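Local coordinates for putative type VI secretion protein (Escherichia coli, PDB 6SK0), which forms the trimeric spike of the type VI secretion system, which probably punctures target membranes and carries a phospholipase effector, at residues L504-K509 with E513-S518; G559-A564 with K573-D578; R582-A587 with S617-T622; S609-L614 with G652-D657. One frame throughout, in Å; residues are numbered along the deposited sequence.

In the fold
Along the chain, interaction 1 comes first and stands apart: its beta hairpin of strands 503-507 and 514-519 has its centre about 26 Å from that of interaction 2. Interactions 2, 3 and 4 form a connected group. Interaction 2 joins strand 559-563 to the loop leading into helix 578-600, and it touches interaction 3, where that helix meets the end of helix 608-618. Interactions 3 and 4 share helix 608-618, lie about 10 Å apart between centres and alternate their segments along the sequence; in interaction 4 the helix meets strand 651-655. All four also touch other subunits, so each contact lies at or near the interfaces of the trimeric spike.

Interaction 1: residues L504-K509 with E513-S518; sequences LRMEDK and EHIKLS
The imidazole of H514 receives the CB of E507 over one face and the NE of R505 at its edge. E507 CB sits almost centrally above the ring, 3.2 Å from the centroid and 13° off the normal, a close CH-pi contact. At the edge, H514 CE1 lies 3.1 Å from R505 NE, each group meeting the other edge-on near its plane, the planes turned 72° apart. One face of the R505 guanidinium carries the methylene CD of K516, offset toward its rim. The aliphatic stem of the lysine thus does the packing, while its NZ ends 4.0 Å from R505 NH2, two like charges close together. H514 CG stands between its backbone N and carbonyl carbon (chi1 69°), which carries the ring across to strand 503-507.

These residues line one face of an antiparallel beta hairpin in which R505-K516 and E507-H514 are the hydrogen-bonded pairs. R505 N to K516 O and E507 N to H514 O both measure 2.7 Å; H514 N to E507 O is longer at 3.2 Å. The non-hydrogen-bonded pairs L504-L517 and M506-I515 fill the other face, where L504 CD1 reaches I515 CG2 at 3.7 Å. Apolar chains suit that side, since L504 and L517 pack on M506 and I515 of the third subunit. Toward the turn, the carboxylate of E507 accepts the K509 backbone N through OE2, an atom also bonded to T492 OG1, while OE1 forms a salt bridge with R493.

Interaction 2: residues G559-A564 with K573-D578; sequences GIFISA and KMLDMD
F561, on the extended strand 559-563, faces an irregular segment that makes a type I turn from K573 to D576 and reaches the N-cap of helix 578-600 at M577; the closest pair of CA atoms, those of F561 and L575, is 7.1 Å apart. The central motif is a Met-aromatic contact. M577 CE hangs over the middle of the F561 ring, 4.2 Å from its centroid, with SD farther out above the same face. A bend at chi3 (75°) turns this methyl in over the ring. Nearer the backbone, M577 CB touches F561 CZ at 3.5 Å. The opposite ring face is covered toward its rim by S563 CB from the same strand.

Phenylalanine suits the position because its flat, apolar ring can take a methyl on its face and carbonyl oxygens around its edge: those of M574 and D576 lie near the ring plane. Both oxygens also accept hydrogen bonds from R555 of the third subunit, with whose chain strand 559-563 pairs in parallel. L575 adds its branched end, CD2, at 3.9 Å from F561 CB. Farther from the ring than its methyl, M577 SD packs against the backbone just after helix 608-618, 3.2 Å from D620 N.

Interaction 3: residues R582-A587 with S617-T622; sequences RQLEQA and SLTDLT
L584 leaves helix 578-600 with its CB directed toward L618 and T619, at the place where helix 608-618 comes to its end. From CB the chain goes to CG, which lies beside the backbone N and anti to the carbonyl carbon (chi1 -66°), and this torsion sends the branch outward from the helix. There the two methyls part. CD1 meets L618 CB at 4.0 Å and comes within 4.4 Å of T619 OG1, a loose approach. CD2 meets the tip of the partner instead, lying 4.0 Å from L618 CD1. The two leucines cross at about a right angle, so L584 spans L618 from its root to its branched end.

Leucine suits both places because a forked apolar tip can grip a neighbour at two points, as CD1 and CD2 of L584 do on L618. T619, the first residue to leave helical geometry, offers a hydroxyl already bonded to N615 O, so its polar end is occupied by the last turn of helix 608-618. Around the pair, L584 also packs on L627 and on V637 of the second subunit and R643 of the third, while L618 rests on G635 of the second. Helix 578-600 and the end of helix 608-618 are therefore joined in a core to which all three chains contribute.

No hydrogen bond crosses between the segments. The contact, burying just 112 Å² in all, depends on shape and on excluding water, and imposes little directional demand.

Interaction 4: residues S609-L614 with G652-D657; sequences SCQQRL and GIMSGD
Q611 of helix 608-618 reaches strand 651-655 at G652 and M654, and the meeting divides into van der Waals contacts and polar bonds made elsewhere. Among the first, M654 CE comes to 4.0 Å from Q611 OE1 and 4.2 Å from Q611 CG, the two side chains running alongside each other in opposing senses. M654 is bent at chi2 (77°), and its flexible thioether also packs on A587 and A591 of helix 578-600, so that it touches both helices from the strand. At the other end of the amide, Q611 NE2 lies 3.4 Å from G652 N. Both are donors, so this is proximity without a bond, and G652, having no side chain, leaves room for the amide to come so near.

The hydrogen bonds of the amide run to the third subunit: Q611 NE2 gives to L642 O, and OE1 accepts from R643 NE. Glutamine suits this buried place because its one flat end offers a donor and an acceptor together, and the two bonds fix its rotation. R613 NH1 donates to S609 OG at 3.1 Å, one turn back on the helix, and R613 NH2 forms a salt bridge with E649 beyond it.

In the backbone, G652 to S655 pair in parallel with strands of both other chains, and I653 packs on I653 of the second subunit, as in the intertwined three-chain beta-prism of VgrG and phage-type spikes.

Interaction 1: residues L504-K509 with E513-S518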
loop_
_atom_site.group_PDB
_atom_site.type_symbol
_atom_site.label_atom_id
_atom_site.label_comp_id
_atom_site.label_asym_id
_atom_site.label_seq_id
_atom_site.Cartn_x
_atom_site.Cartn_y
_atom_site.Cartn_z
ATOM N N LEU A 504 -26.864 6.890 31.841
ATOM C CA LEU A 504 -27.090 7.769 30.707
ATOM C C LEU A 504 -27.129 9.173 31.292
ATOM O O LEU A 504 -28.107 9.560 31.936
ATOM C CB LEU A 504 -28.369 7.418 29.963
ATOM C CG LEU A 504 -28.851 8.480 28.980
ATOM C CD1 LEU A 504 -27.789 8.781 27.946
ATOM C CD2 LEU A 504 -30.133 8.045 28.317
ATOM N N ARG A 505 -26.055 9.920 31.099
ATOM C CA ARG A 505 -25.927 11.261 31.642
ATOM C C ARG A 505 -26.071 12.275 30.524
ATOM O O ARG A 505 -25.442 12.141 29.471
ATOM C CB ARG A 505 -24.586 11.436 32.352
ATOM C CG ARG A 505 -24.436 12.764 33.049
ATOM C CD ARG A 505 -23.158 12.819 33.858
ATOM N NE ARG A 505 -21.997 13.101 33.024
ATOM C CZ ARG A 505 -20.786 12.610 33.245
ATOM N NH1 ARG A 505 -19.784 12.921 32.438
ATOM N NH2 ARG A 505 -20.576 11.807 34.276
ATOM N N MET A 506 -26.905 13.281 30.754
ATOM C CA MET A 506 -27.075 14.397 29.836
ATOM C C MET A 506 -26.686 15.671 30.565
ATOM O O MET A 506 -27.322 16.041 31.556
ATOM C CB MET A 506 -28.510 14.473 29.321
ATOM C CG MET A 506 -28.889 13.318 28.427
ATOM S SD MET A 506 -30.470 13.534 27.605
ATOM C CE MET A 506 -30.509 12.091 26.552
ATOM N N GLU A 507 -25.637 16.322 30.091
ATOM C CA GLU A 507 -25.153 17.564 30.670
ATOM C C GLU A 507 -25.761 18.731 29.905
ATOM O O GLU A 507 -25.565 18.851 28.695
ATOM C CB GLU A 507 -23.630 17.618 30.630
ATOM C CG GLU A 507 -23.050 18.977 30.917
ATOM C CD GLU A 507 -23.305 19.425 32.338
ATOM O OE1 GLU A 507 -22.589 18.972 33.251
ATOM O OE2 GLU A 507 -24.223 20.238 32.545
ATOM N N ASP A 508 -26.481 19.591 30.613
ATOM C CA ASP A 508 -27.228 20.679 30.002
ATOM C C ASP A 508 -26.492 22.005 29.984
ATOM O O ASP A 508 -27.003 22.958 29.394
ATOM C CB ASP A 508 -28.553 20.879 30.725
ATOM C CG ASP A 508 -29.569 19.858 30.351
ATOM O OD1 ASP A 508 -30.677 20.280 29.973
ATOM O OD2 ASP A 508 -29.261 18.649 30.409
ATOM N N LYS A 509 -25.331 22.102 30.616
ATOM C CA LYS A 509 -24.654 23.386 30.704
ATOM C C LYS A 509 -24.404 23.937 29.310
ATOM O O LYS A 509 -23.741 23.297 28.489
ATOM C CB LYS A 509 -23.347 23.247 31.475
ATOM C CG LYS A 509 -22.600 24.549 31.618
ATOM C CD LYS A 509 -21.134 24.324 31.857
ATOM C CE LYS A 509 -20.606 25.321 32.859
ATOM N NZ LYS A 509 -19.151 25.151 33.058
ATOM N N GLU A 513 -22.593 21.069 26.468
ATOM C CA GLU A 513 -23.516 19.954 26.574
ATOM C C GLU A 513 -22.818 18.653 26.219
ATOM O O GLU A 513 -21.935 18.613 25.361
ATOM C CB GLU A 513 -24.715 20.173 25.655
ATOM C CG GLU A 513 -25.349 21.544 25.773
ATOM C CD GLU A 513 -24.683 22.585 24.887
ATOM O OE1 GLU A 513 -23.572 22.327 24.384
ATOM O OE2 GLU A 513 -25.268 23.663 24.696
ATOM N N HIS A 514 -23.205 17.580 26.895
ATOM C CA HIS A 514 -22.706 16.277 26.509
ATOM C C HIS A 514 -23.696 15.208 26.928
ATOM O O HIS A 514 -24.543 15.413 27.798
ATOM C CB HIS A 514 -21.311 15.989 27.086
ATOM C CG HIS A 514 -21.277 15.802 28.569
ATOM N ND1 HIS A 514 -21.882 14.742 29.206
ATOM C CD2 HIS A 514 -20.668 16.522 29.538
ATOM C CE1 HIS A 514 -21.668 14.832 30.504
ATOM N NE2 HIS A 514 -20.930 15.900 30.732
ATOM N N ILE A 515 -23.576 14.068 26.273
ATOM C CA ILE A 515 -24.312 12.867 26.612
ATOM C C ILE A 515 -23.291 11.776 26.866
ATOM O O ILE A 515 -22.374 11.580 26.062
ATOM C CB ILE A 515 -25.287 12.459 25.496
ATOM C CG1 ILE A 515 -26.347 13.541 25.308
ATOM C CG2 ILE A 515 -25.913 11.115 25.800
ATOM C CD1 ILE A 515 -27.241 13.308 24.150
ATOM N N LYS A 516 -23.430 11.090 27.987
ATOM C CA LYS A 516 -22.556 9.983 28.330
ATOM C C LYS A 516 -23.406 8.744 28.545
ATOM O O LYS A 516 -24.309 8.741 29.384
ATOM C CB LYS A 516 -21.724 10.299 29.570
ATOM C CG LYS A 516 -20.836 9.166 29.996
ATOM C CD LYS A 516 -20.144 9.479 31.298
ATOM C CE LYS A 516 -18.649 9.361 31.154
ATOM N NZ LYS A 516 -17.982 9.303 32.478
ATOM N N LEU A 517 -23.129 7.711 27.771
ATOM C CA LEU A 517 -23.724 6.396 27.934
ATOM C C LEU A 517 -22.598 5.465 28.344
ATOM O O LEU A 517 -21.719 5.158 27.536
ATOM C CB LEU A 517 -24.387 5.942 26.642
ATOM C CG LEU A 517 -25.368 4.784 26.718
ATOM C CD1 LEU A 517 -26.480 5.086 27.703
ATOM C CD2 LEU A 517 -25.919 4.518 25.337
ATOM N N SER A 518 -22.600 5.038 29.598
ATOM C CA SER A 518 -21.425 4.386 30.148
ATOM C C SER A 518 -21.810 3.169 30.969
ATOM O O SER A 518 -22.736 3.224 31.781
ATOM C CB SER A 518 -20.616 5.364 31.005
ATOM O OG SER A 518 -19.590 4.698 31.705
#

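Interaction 2: residues G559-A564 with K573-D578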
loop_
_atom_site.group_PDB
_atom_site.type_symbol
_atom_site.label_atom_id
_atom_site.label_comp_id
_atom_site.label_asym_id
_atom_site.label_seq_id
_atom_site.Cartn_x
_atom_site.Cartn_y
_atom_site.Cartn_z
ATOM N N GLY A 559 -22.447 -1.650 4.273
ATOM C CA GLY A 559 -21.234 -0.909 3.998
ATOM C C GLY A 559 -20.881 0.029 5.129
ATOM O O GLY A 559 -21.709 0.407 5.953
ATOM N N ILE A 560 -19.615 0.417 5.163
ATOM C CA ILE A 560 -19.072 1.281 6.194
ATOM C C ILE A 560 -18.525 2.521 5.513
ATOM O O ILE A 560 -17.669 2.423 4.627
ATOM C CB ILE A 560 -17.977 0.579 7.010
ATOM C CG1 ILE A 560 -18.455 -0.791 7.503
ATOM C CG2 ILE A 560 -17.503 1.469 8.140
ATOM C CD1 ILE A 560 -19.086 -0.785 8.841
ATOM N N PHE A 561 -19.015 3.673 5.918
ATOM C CA PHE A 561 -18.468 4.954 5.500
ATOM C C PHE A 561 -17.853 5.618 6.724
ATOM O O PHE A 561 -18.566 6.006 7.652
ATOM C CB PHE A 561 -19.541 5.833 4.870
ATOM C CG PHE A 561 -19.015 7.114 4.310
ATOM C CD1 PHE A 561 -17.771 7.162 3.714
ATOM C CD2 PHE A 561 -19.761 8.272 4.380
ATOM C CE1 PHE A 561 -17.286 8.336 3.194
ATOM C CE2 PHE A 561 -19.279 9.453 3.862
ATOM C CZ PHE A 561 -18.041 9.483 3.266
ATOM N N ILE A 562 -16.535 5.728 6.735
ATOM C CA ILE A 562 -15.812 6.432 7.783
ATOM C C ILE A 562 -15.187 7.657 7.148
ATOM O O ILE A 562 -14.376 7.545 6.221
ATOM C CB ILE A 562 -14.757 5.547 8.453
ATOM C CG1 ILE A 562 -15.430 4.331 9.084
ATOM C CG2 ILE A 562 -13.973 6.345 9.480
ATOM C CD1 ILE A 562 -14.479 3.336 9.642
ATOM N N SER A 563 -15.565 8.819 7.641
ATOM C CA SER A 563 -15.309 10.052 6.930
ATOM C C SER A 563 -14.966 11.157 7.908
ATOM O O SER A 563 -15.660 11.348 8.907
ATOM C CB SER A 563 -16.527 10.438 6.090
ATOM O OG SER A 563 -16.509 11.798 5.742
ATOM N N ALA A 564 -13.893 11.878 7.615
ATOM C CA ALA A 564 -13.581 13.118 8.305
ATOM C C ALA A 564 -14.135 14.332 7.572
ATOM O O ALA A 564 -13.569 15.420 7.668
ATOM C CB ALA A 564 -12.073 13.250 8.508
ATOM N N LYS A 573 -27.565 13.884 3.575
ATOM C CA LYS A 573 -27.727 12.450 3.711
ATOM C C LYS A 573 -26.633 11.869 4.592
ATOM O O LYS A 573 -25.526 12.400 4.686
ATOM C CB LYS A 573 -27.714 11.779 2.344
ATOM C CG LYS A 573 -28.885 12.155 1.467
ATOM C CD LYS A 573 -30.159 12.268 2.272
ATOM C CE LYS A 573 -31.354 12.460 1.370
ATOM N NZ LYS A 573 -31.517 11.301 0.457
ATOM N N MET A 574 -26.966 10.766 5.253
ATOM C CA MET A 574 -25.995 10.064 6.076
ATOM C C MET A 574 -24.806 9.591 5.245
ATOM O O MET A 574 -23.664 9.622 5.709
ATOM C CB MET A 574 -26.694 8.904 6.781
ATOM C CG MET A 574 -25.825 7.754 7.202
ATOM S SD MET A 574 -26.795 6.504 8.068
ATOM C CE MET A 574 -25.740 5.079 7.903
ATOM N N LEU A 575 -25.051 9.186 4.002
ATOM C CA LEU A 575 -23.999 8.701 3.120
ATOM C C LEU A 575 -23.551 9.750 2.110
ATOM O O LEU A 575 -23.087 9.402 1.023
ATOM C CB LEU A 575 -24.456 7.435 2.403
ATOM C CG LEU A 575 -24.635 6.224 3.307
ATOM C CD1 LEU A 575 -24.996 5.022 2.478
ATOM C CD2 LEU A 575 -23.375 5.975 4.118
ATOM N N ASP A 576 -23.677 11.024 2.448
ATOM C CA ASP A 576 -23.214 12.100 1.583
ATOM C C ASP A 576 -21.693 12.042 1.493
ATOM O O ASP A 576 -20.993 12.290 2.478
ATOM C CB ASP A 576 -23.689 13.434 2.140
ATOM C CG ASP A 576 -24.800 14.040 1.322
ATOM O OD1 ASP A 576 -25.547 13.274 0.683
ATOM O OD2 ASP A 576 -24.962 15.279 1.350
ATOM N N MET A 577 -21.173 11.691 0.325
ATOM C CA MET A 577 -19.753 11.398 0.189
ATOM C C MET A 577 -19.181 12.052 -1.058
ATOM O O MET A 577 -18.388 11.451 -1.787
ATOM C CB MET A 577 -19.511 9.890 0.168
ATOM C CG MET A 577 -20.371 9.149 -0.836
ATOM S SD MET A 577 -19.813 7.470 -1.135
ATOM C CE MET A 577 -20.369 6.656 0.354
ATOM N N ASP A 578 -19.564 13.304 -1.308
ATOM C CA ASP A 578 -19.181 13.968 -2.549
ATOM C C ASP A 578 -17.670 14.095 -2.686
ATOM O O ASP A 578 -17.117 13.825 -3.755
ATOM C CB ASP A 578 -19.850 15.338 -2.630
ATOM C CG ASP A 578 -21.311 15.245 -2.994
ATOM O OD1 ASP A 578 -21.994 14.310 -2.525
ATOM O OD2 ASP A 578 -21.793 16.126 -3.731
#

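Interaction 3: residues R582-A587 with S617-T622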
loop_
_atom_site.group_PDB
_atom_site.type_symbol
_atom_site.label_atom_id
_atom_site.label_comp_id
_atom_site.label_asym_id
_atom_site.label_seq_id
_atom_site.Cartn_x
_atom_site.Cartn_y
_atom_site.Cartn_z
ATOM N N ARG A 582 -15.330 12.233 -5.370
ATOM C CA ARG A 582 -14.364 12.925 -6.210
ATOM C C ARG A 582 -13.001 12.256 -6.131
ATOM O O ARG A 582 -12.331 12.085 -7.151
ATOM C CB ARG A 582 -14.264 14.392 -5.807
ATOM C CG ARG A 582 -15.312 15.274 -6.439
ATOM C CD ARG A 582 -15.053 16.740 -6.157
ATOM N NE ARG A 582 -15.305 17.081 -4.762
ATOM C CZ ARG A 582 -16.510 17.301 -4.251
ATOM N NH1 ARG A 582 -17.586 17.213 -5.020
ATOM N NH2 ARG A 582 -16.641 17.602 -2.969
ATOM N N GLN A 583 -12.587 11.855 -4.929
ATOM C CA GLN A 583 -11.319 11.148 -4.789
ATOM C C GLN A 583 -11.335 9.821 -5.535
ATOM O O GLN A 583 -10.371 9.482 -6.228
ATOM C CB GLN A 583 -10.993 10.927 -3.314
ATOM C CG GLN A 583 -10.642 12.189 -2.561
ATOM C CD GLN A 583 -9.648 13.048 -3.307
ATOM O OE1 GLN A 583 -9.896 14.215 -3.583
ATOM N NE2 GLN A 583 -8.517 12.470 -3.639
ATOM N N LEU A 584 -12.419 9.058 -5.403
ATOM C CA LEU A 584 -12.511 7.779 -6.100
ATOM C C LEU A 584 -12.444 7.968 -7.610
ATOM O O LEU A 584 -11.731 7.236 -8.305
ATOM C CB LEU A 584 -13.797 7.053 -5.713
ATOM C CG LEU A 584 -13.927 6.573 -4.270
ATOM C CD1 LEU A 584 -15.361 6.202 -3.978
ATOM C CD2 LEU A 584 -12.993 5.409 -3.985
ATOM N N GLU A 585 -13.169 8.956 -8.130
ATOM C CA GLU A 585 -13.169 9.203 -9.566
ATOM C C GLU A 585 -11.809 9.680 -10.044
ATOM O O GLU A 585 -11.352 9.282 -11.116
ATOM C CB GLU A 585 -14.241 10.223 -9.924
ATOM C CG GLU A 585 -15.639 9.726 -9.692
ATOM C CD GLU A 585 -16.637 10.850 -9.614
ATOM O OE1 GLU A 585 -17.765 10.675 -10.116
ATOM O OE2 GLU A 585 -16.295 11.912 -9.050
ATOM N N GLN A 586 -11.150 10.531 -9.263
ATOM C CA GLN A 586 -9.832 11.010 -9.640
ATOM C C GLN A 586 -8.835 9.863 -9.691
ATOM O O GLN A 586 -8.066 9.736 -10.650
ATOM C CB GLN A 586 -9.381 12.088 -8.660
ATOM C CG GLN A 586 -8.104 12.772 -9.050
ATOM C CD GLN A 586 -7.764 13.935 -8.145
ATOM O OE1 GLN A 586 -8.224 14.010 -7.011
ATOM N NE2 GLN A 586 -6.946 14.846 -8.645
ATOM N N ALA A 587 -8.853 9.002 -8.674
ATOM C CA ALA A 587 -7.965 7.849 -8.669
ATOM C C ALA A 587 -8.243 6.937 -9.851
ATOM O O ALA A 587 -7.312 6.459 -10.508
ATOM C CB ALA A 587 -8.105 7.080 -7.359
ATOM N N SER A 617 -19.061 0.074 -6.579
ATOM C CA SER A 617 -19.467 -0.474 -5.290
ATOM C C SER A 617 -19.429 0.586 -4.196
ATOM O O SER A 617 -20.354 0.687 -3.387
ATOM C CB SER A 617 -18.566 -1.646 -4.913
ATOM O OG SER A 617 -18.743 -2.734 -5.789
ATOM N N LEU A 618 -18.367 1.386 -4.160
ATOM C CA LEU A 618 -18.151 2.303 -3.050
ATOM C C LEU A 618 -18.923 3.598 -3.214
ATOM O O LEU A 618 -19.272 4.223 -2.212
ATOM C CB LEU A 618 -16.665 2.610 -2.895
ATOM C CG LEU A 618 -15.745 1.454 -2.507
ATOM C CD1 LEU A 618 -14.330 1.963 -2.348
ATOM C CD2 LEU A 618 -16.221 0.763 -1.240
ATOM N N THR A 619 -19.185 4.026 -4.446
ATOM C CA THR A 619 -19.991 5.217 -4.657
ATOM C C THR A 619 -21.370 5.002 -4.065
ATOM O O THR A 619 -22.103 4.108 -4.490
ATOM C CB THR A 619 -20.085 5.539 -6.145
ATOM O OG1 THR A 619 -18.777 5.816 -6.647
ATOM C CG2 THR A 619 -20.965 6.746 -6.370
ATOM N N ASP A 620 -21.699 5.794 -3.051
ATOM C CA ASP A 620 -22.920 5.662 -2.265
ATOM C C ASP A 620 -23.027 4.314 -1.571
ATOM O O ASP A 620 -24.100 3.966 -1.078
ATOM C CB ASP A 620 -24.164 5.907 -3.121
ATOM C CG ASP A 620 -23.982 7.051 -4.079
ATOM O OD1 ASP A 620 -23.736 8.181 -3.615
ATOM O OD2 ASP A 620 -24.064 6.821 -5.301
ATOM N N LEU A 621 -21.935 3.552 -1.519
ATOM C CA LEU A 621 -21.904 2.224 -0.916
ATOM C C LEU A 621 -23.074 1.371 -1.397
ATOM O O LEU A 621 -23.825 0.795 -0.613
ATOM C CB LEU A 621 -21.866 2.320 0.612
ATOM C CG LEU A 621 -20.541 2.817 1.193
ATOM C CD1 LEU A 621 -20.622 3.043 2.701
ATOM C CD2 LEU A 621 -19.402 1.859 0.856
ATOM N N THR A 622 -23.229 1.302 -2.721
ATOM C CA THR A 622 -24.267 0.463 -3.302
ATOM C C THR A 622 -23.983 -1.016 -3.100
ATOM O O THR A 622 -24.905 -1.829 -3.180
ATOM C CB THR A 622 -24.430 0.771 -4.789
ATOM O OG1 THR A 622 -23.191 0.551 -5.468
ATOM C CG2 THR A 622 -24.853 2.210 -4.979
#

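Interaction 4: residues S609-L614 with G652-D657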
loop_
_atom_site.group_PDB
_atom_site.type_symbol
_atom_site.label_atom_id
_atom_site.label_comp_id
_atom_site.label_asym_id
_atom_site.label_seq_id
_atom_site.Cartn_x
_atom_site.Cartn_y
_atom_site.Cartn_z
ATOM N N SER A 609 -10.522 -3.141 -14.499
ATOM C CA SER A 609 -11.878 -3.653 -14.333
ATOM C C SER A 609 -12.295 -3.687 -12.866
ATOM O O SER A 609 -13.365 -3.191 -12.503
ATOM C CB SER A 609 -11.978 -5.043 -14.952
ATOM O OG SER A 609 -13.172 -5.681 -14.568
ATOM N N CYS A 610 -11.466 -4.280 -12.012
ATOM C CA CYS A 610 -11.830 -4.395 -10.608
ATOM C C CYS A 610 -11.846 -3.040 -9.915
ATOM O O CYS A 610 -12.637 -2.835 -9.001
ATOM C CB CYS A 610 -10.887 -5.361 -9.896
ATOM S SG CYS A 610 -9.365 -4.615 -9.343
ATOM N N GLN A 611 -11.022 -2.093 -10.358
ATOM C CA GLN A 611 -11.054 -0.760 -9.764
ATOM C C GLN A 611 -12.291 0.020 -10.199
ATOM O O GLN A 611 -12.871 0.763 -9.407
ATOM C CB GLN A 611 -9.774 -0.002 -10.111
ATOM C CG GLN A 611 -8.519 -0.584 -9.474
ATOM C CD GLN A 611 -8.584 -0.633 -7.956
ATOM O OE1 GLN A 611 -9.155 0.242 -7.320
ATOM N NE2 GLN A 611 -7.993 -1.661 -7.375
ATOM N N GLN A 612 -12.709 -0.139 -11.453
ATOM C CA GLN A 612 -13.960 0.457 -11.904
ATOM C C GLN A 612 -15.144 -0.138 -11.154
ATOM O O GLN A 612 -16.056 0.581 -10.728
ATOM C CB GLN A 612 -14.106 0.248 -13.411
ATOM C CG GLN A 612 -15.270 0.957 -14.034
ATOM C CD GLN A 612 -14.876 2.279 -14.632
ATOM O OE1 GLN A 612 -13.766 2.448 -15.127
ATOM N NE2 GLN A 612 -15.783 3.233 -14.582
ATOM N N ARG A 613 -15.129 -1.454 -10.964
ATOM C CA ARG A 613 -16.152 -2.102 -10.161
ATOM C C ARG A 613 -16.117 -1.611 -8.720
ATOM O O ARG A 613 -17.162 -1.447 -8.090
ATOM C CB ARG A 613 -15.963 -3.612 -10.229
ATOM C CG ARG A 613 -17.054 -4.430 -9.598
ATOM C CD ARG A 613 -17.038 -5.849 -10.145
ATOM N NE ARG A 613 -15.714 -6.465 -10.080
ATOM C CZ ARG A 613 -14.892 -6.599 -11.118
ATOM N NH1 ARG A 613 -15.249 -6.149 -12.311
ATOM N NH2 ARG A 613 -13.711 -7.172 -10.961
ATOM N N LEU A 614 -14.922 -1.366 -8.184
ATOM C CA LEU A 614 -14.810 -0.829 -6.837
ATOM C C LEU A 614 -15.405 0.566 -6.753
ATOM O O LEU A 614 -16.053 0.906 -5.765
ATOM C CB LEU A 614 -13.350 -0.813 -6.394
ATOM C CG LEU A 614 -13.093 -0.307 -4.975
ATOM C CD1 LEU A 614 -13.775 -1.213 -3.965
ATOM C CD2 LEU A 614 -11.604 -0.209 -4.691
ATOM N N GLY A 652 -5.027 -1.490 -5.718
ATOM C CA GLY A 652 -4.659 -0.314 -6.476
ATOM C C GLY A 652 -4.185 0.788 -5.544
ATOM O O GLY A 652 -4.880 1.161 -4.603
ATOM N N ILE A 653 -2.991 1.286 -5.819
ATOM C CA ILE A 653 -2.436 2.429 -5.117
ATOM C C ILE A 653 -2.290 3.549 -6.127
ATOM O O ILE A 653 -1.583 3.401 -7.129
ATOM C CB ILE A 653 -1.098 2.096 -4.448
ATOM C CG1 ILE A 653 -1.289 0.962 -3.448
ATOM C CG2 ILE A 653 -0.520 3.323 -3.780
ATOM C CD1 ILE A 653 -0.019 0.400 -2.936
ATOM N N MET A 654 -2.986 4.649 -5.885
ATOM C CA MET A 654 -2.956 5.812 -6.751
ATOM C C MET A 654 -2.475 7.011 -5.958
ATOM O O MET A 654 -2.878 7.214 -4.813
ATOM C CB MET A 654 -4.330 6.107 -7.353
ATOM C CG MET A 654 -4.830 5.067 -8.318
ATOM S SD MET A 654 -5.470 3.593 -7.512
ATOM C CE MET A 654 -6.751 3.112 -8.669
ATOM N N SER A 655 -1.612 7.801 -6.566
ATOM C CA SER A 655 -1.157 9.033 -5.956
ATOM C C SER A 655 -1.110 10.094 -7.035
ATOM O O SER A 655 -0.562 9.854 -8.112
ATOM C CB SER A 655 0.218 8.857 -5.300
ATOM O OG SER A 655 1.196 8.481 -6.250
ATOM N N GLY A 656 -1.721 11.244 -6.762
ATOM C CA GLY A 656 -1.505 12.388 -7.625
ATOM C C GLY A 656 -0.049 12.796 -7.647
ATOM O O GLY A 656 0.484 13.190 -8.682
ATOM N N ASP A 657 0.599 12.727 -6.502
ATOM C CA ASP A 657 2.031 12.918 -6.346
ATOM C C ASP A 657 2.737 11.561 -6.354
ATOM O O ASP A 657 2.313 10.623 -7.029
ATOM C CB ASP A 657 2.310 13.754 -5.101
ATOM C CG ASP A 657 2.130 15.226 -5.353
ATOM O OD1 ASP A 657 2.144 16.012 -4.381
ATOM O OD2 ASP A 657 1.971 15.605 -6.529
#